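Local coordinates for protein chlorella virus DNA ligase-adenylate (Chlorella virus, PDB 1FVI) that probably seals nicks in DNA as an ATP-dependent ligase, passing through an enzyme-adenylate intermediate, at residues G62-I67 and Y95-V100. The protein carries 1 engineered substitution. Residues are numbered along the deposited sequence; the frame is centred on the assembly and turned at random.
Sequences GSDGEI and YWFDYV. With AMP (adenosine monophosphate), chain C.
F97 carries its CG between the backbone N and the carbonyl carbon (chi1 55°), which lays the ring across G65. E66 CG sits anti to the carbonyl carbon and meets the ring edge at F97 CE2, 3.5 Å away. F97 and D98 stand opposite D64 in a classic beta bulge between antiparallel strands 63-67 and 95-99, in the adenylation domain of the ligase. D64 O accepts from F97 N at 2.9 Å, in the carbonyl plane, and from D98 N at 3.1 Å, above that plane. Past the bulge E66 and Y95 exchange two backbone bonds; toward the other end D64 N bonds to D98 O and V100 N to G62 O.

The F97 ring is packed on both faces. G65 CA makes a CH-pi contact over one face, 3.7 Å from the ring centroid. The adenine of AMP covers the opposite face. The E66 chain bends at chi2, and its OE1 runs on to the ribose, 3.2 Å from AMP C1'. E66 and F97 thus line part of the nucleotide pocket.

The carboxylates of D64 and D98 lie on the same sheet face as E66. R31 forms a salt bridge with D64 OD2, and R111 and R165 with D98 OD2, which probably offsets their like charges. The Y171 hydroxyl is hydrogen-bonded to D64 OD2. One water donates to both acids, 2.7 Å from D64 OD2 and 3.0 Å from D98 OD2.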
loop_
_atom_site.group_PDB
_atom_site.type_symbol
_atom_site.label_atom_id
_atom_site.label_comp_id
_atom_site.label_asym_id
_atom_site.label_seq_id
_atom_site.Cartn_x
_atom_site.Cartn_y
_atom_site.Cartn_z
ATOM N N GLY A 62 10.427 1.845 18.884
ATOM C CA GLY A 62 11.177 1.393 17.720
ATOM C C GLY A 62 10.327 0.992 16.517
ATOM O O GLY A 62 10.848 0.536 15.489
ATOM N N SER A 63 9.016 1.164 16.642
ATOM C CA SER A 63 8.099 0.857 15.551
ATOM C C SER A 63 8.202 1.854 14.401
ATOM O O SER A 63 8.341 3.063 14.622
ATOM C CB SER A 63 6.664 0.841 16.049
ATOM O OG SER A 63 6.442 -0.321 16.801
ATOM N N ASP A 64 8.128 1.331 13.178
ATOM C CA ASP A 64 8.177 2.150 11.977
ATOM C C ASP A 64 6.985 1.783 11.075
ATOM O O ASP A 64 6.618 0.601 10.962
ATOM C CB ASP A 64 9.503 1.957 11.249
ATOM C CG ASP A 64 9.754 3.031 10.219
ATOM O OD1 ASP A 64 8.913 3.962 10.096
ATOM O OD2 ASP A 64 10.803 2.941 9.540
ATOM N N GLY A 65 6.372 2.795 10.458
ATOM C CA GLY A 65 5.211 2.536 9.621
ATOM C C GLY A 65 4.533 3.744 9.004
ATOM O O GLY A 65 5.104 4.837 8.927
ATOM N N GLU A 66 3.308 3.528 8.537
ATOM C CA GLU A 66 2.531 4.569 7.868
ATOM C C GLU A 66 1.128 4.735 8.422
ATOM O O GLU A 66 0.364 3.762 8.557
ATOM C CB GLU A 66 2.385 4.231 6.366
ATOM C CG GLU A 66 3.668 4.264 5.525
ATOM C CD GLU A 66 3.998 5.634 5.000
ATOM O OE1 GLU A 66 5.157 5.841 4.625
ATOM O OE2 GLU A 66 3.112 6.499 4.925
ATOM N N ILE A 67 0.775 5.981 8.696
ATOM C CA ILE A 67 -0.566 6.280 9.185
ATOM C C ILE A 67 -1.391 6.623 7.940
ATOM O O ILE A 67 -0.887 7.250 7.004
ATOM C CB ILE A 67 -0.577 7.514 10.143
ATOM C CG1 ILE A 67 0.446 7.323 11.276
ATOM C CG2 ILE A 67 -1.996 7.760 10.702
ATOM C CD1 ILE A 67 0.689 8.583 12.111
ATOM N N TYR A 95 -0.071 1.089 9.232
ATOM C CA TYR A 95 0.599 -0.034 8.595
ATOM C C TYR A 95 1.991 -0.084 9.224
ATOM O O TYR A 95 2.825 0.800 8.984
ATOM C CB TYR A 95 0.705 0.200 7.085
ATOM C CG TYR A 95 -0.621 0.184 6.339
ATOM C CD1 TYR A 95 -1.339 1.361 6.133
ATOM C CD2 TYR A 95 -1.135 -1.009 5.806
ATOM C CE1 TYR A 95 -2.540 1.361 5.408
ATOM C CE2 TYR A 95 -2.331 -1.021 5.078
ATOM C CZ TYR A 95 -3.024 0.173 4.885
ATOM O OH TYR A 95 -4.191 0.188 4.155
ATOM N N TRP A 96 2.205 -1.094 10.062
ATOM C CA TRP A 96 3.459 -1.279 10.792
ATOM C C TRP A 96 4.381 -2.153 9.984
ATOM O O TRP A 96 4.182 -3.360 9.913
ATOM C CB TRP A 96 3.129 -1.935 12.133
ATOM C CG TRP A 96 4.263 -2.088 13.128
ATOM C CD1 TRP A 96 5.488 -1.496 13.087
ATOM C CD2 TRP A 96 4.262 -2.938 14.291
ATOM N NE1 TRP A 96 6.257 -1.935 14.143
ATOM C CE2 TRP A 96 5.532 -2.821 14.894
ATOM C CE3 TRP A 96 3.310 -3.796 14.873
ATOM C CZ2 TRP A 96 5.886 -3.532 16.051
ATOM C CZ3 TRP A 96 3.661 -4.503 16.027
ATOM C CH2 TRP A 96 4.945 -4.362 16.600
ATOM N N PHE A 97 5.391 -1.549 9.366
ATOM C CA PHE A 97 6.303 -2.319 8.530
ATOM C C PHE A 97 7.711 -2.616 9.051
ATOM O O PHE A 97 8.435 -3.411 8.438
ATOM C CB PHE A 97 6.348 -1.748 7.102
ATOM C CG PHE A 97 6.700 -0.287 7.024
ATOM C CD1 PHE A 97 7.958 0.177 7.456
ATOM C CD2 PHE A 97 5.827 0.609 6.413
ATOM C CE1 PHE A 97 8.342 1.508 7.270
ATOM C CE2 PHE A 97 6.194 1.951 6.215
ATOM C CZ PHE A 97 7.456 2.406 6.641
ATOM N N ASP A 98 8.105 -1.981 10.159
ATOM C CA ASP A 98 9.420 -2.230 10.735
ATOM C C ASP A 98 9.422 -2.061 12.247
ATOM O O ASP A 98 8.543 -1.416 12.812
ATOM C CB ASP A 98 10.504 -1.363 10.077
ATOM C CG ASP A 98 11.846 -2.080 9.974
ATOM O OD1 ASP A 98 12.020 -3.160 10.582
ATOM O OD2 ASP A 98 12.741 -1.555 9.278
ATOM N N TYR A 99 10.439 -2.638 12.878
ATOM C CA TYR A 99 10.597 -2.643 14.329
ATOM C C TYR A 99 12.072 -2.775 14.667
ATOM O O TYR A 99 12.643 -3.858 14.492
ATOM C CB TYR A 99 9.879 -3.880 14.890
ATOM C CG TYR A 99 9.844 -3.993 16.397
ATOM C CD1 TYR A 99 9.954 -2.858 17.209
ATOM C CD2 TYR A 99 9.610 -5.226 17.010
ATOM C CE1 TYR A 99 9.818 -2.945 18.589
ATOM C CE2 TYR A 99 9.468 -5.325 18.390
ATOM C CZ TYR A 99 9.570 -4.177 19.170
ATOM O OH TYR A 99 9.391 -4.254 20.530
ATOM N N VAL A 100 12.688 -1.709 15.169
ATOM C CA VAL A 100 14.097 -1.823 15.512
ATOM C C VAL A 100 14.386 -2.547 16.823
ATOM O O VAL A 100 15.296 -3.359 16.846
ATOM C CB VAL A 100 14.879 -0.493 15.374
ATOM C CG1 VAL A 100 16.304 -0.611 15.988
ATOM C CG2 VAL A 100 15.031 -0.169 13.902
HETATM P P AMP C . 6.757 7.250 -3.250
HETATM O O1P AMP C . 7.773 7.786 -4.154
HETATM O O3P AMP C . 5.965 8.584 -2.928
HETATM O "O5'" AMP C . 7.372 6.918 -1.917
HETATM C "C5'" AMP C . 6.491 6.507 -0.760
HETATM C "C4'" AMP C . 7.070 6.884 0.586
HETATM O "O4'" AMP C . 6.377 6.090 1.553
HETATM C "C3'" AMP C . 8.573 6.554 0.736
HETATM O "O3'" AMP C . 9.318 7.524 1.474
HETATM C "C2'" AMP C . 8.603 5.285 1.517
HETATM O "O2'" AMP C . 9.770 5.234 2.329
HETATM C "C1'" AMP C . 7.264 5.270 2.276
HETATM N N9 AMP C . 6.710 3.930 2.323
HETATM C C8 AMP C . 5.418 3.613 1.968
HETATM N N7 AMP C . 5.207 2.335 2.108
HETATM C C5 AMP C . 6.383 1.764 2.571
HETATM C C6 AMP C . 6.757 0.453 2.901
HETATM N N6 AMP C . 5.908 -0.597 2.800
HETATM N N1 AMP C . 8.021 0.282 3.328
HETATM C C2 AMP C . 8.839 1.306 3.421
HETATM N N3 AMP C . 8.624 2.595 3.145
HETATM C C4 AMP C . 7.347 2.802 2.708
HETATM O O HOH W 1 11.741 0.937 8.024
#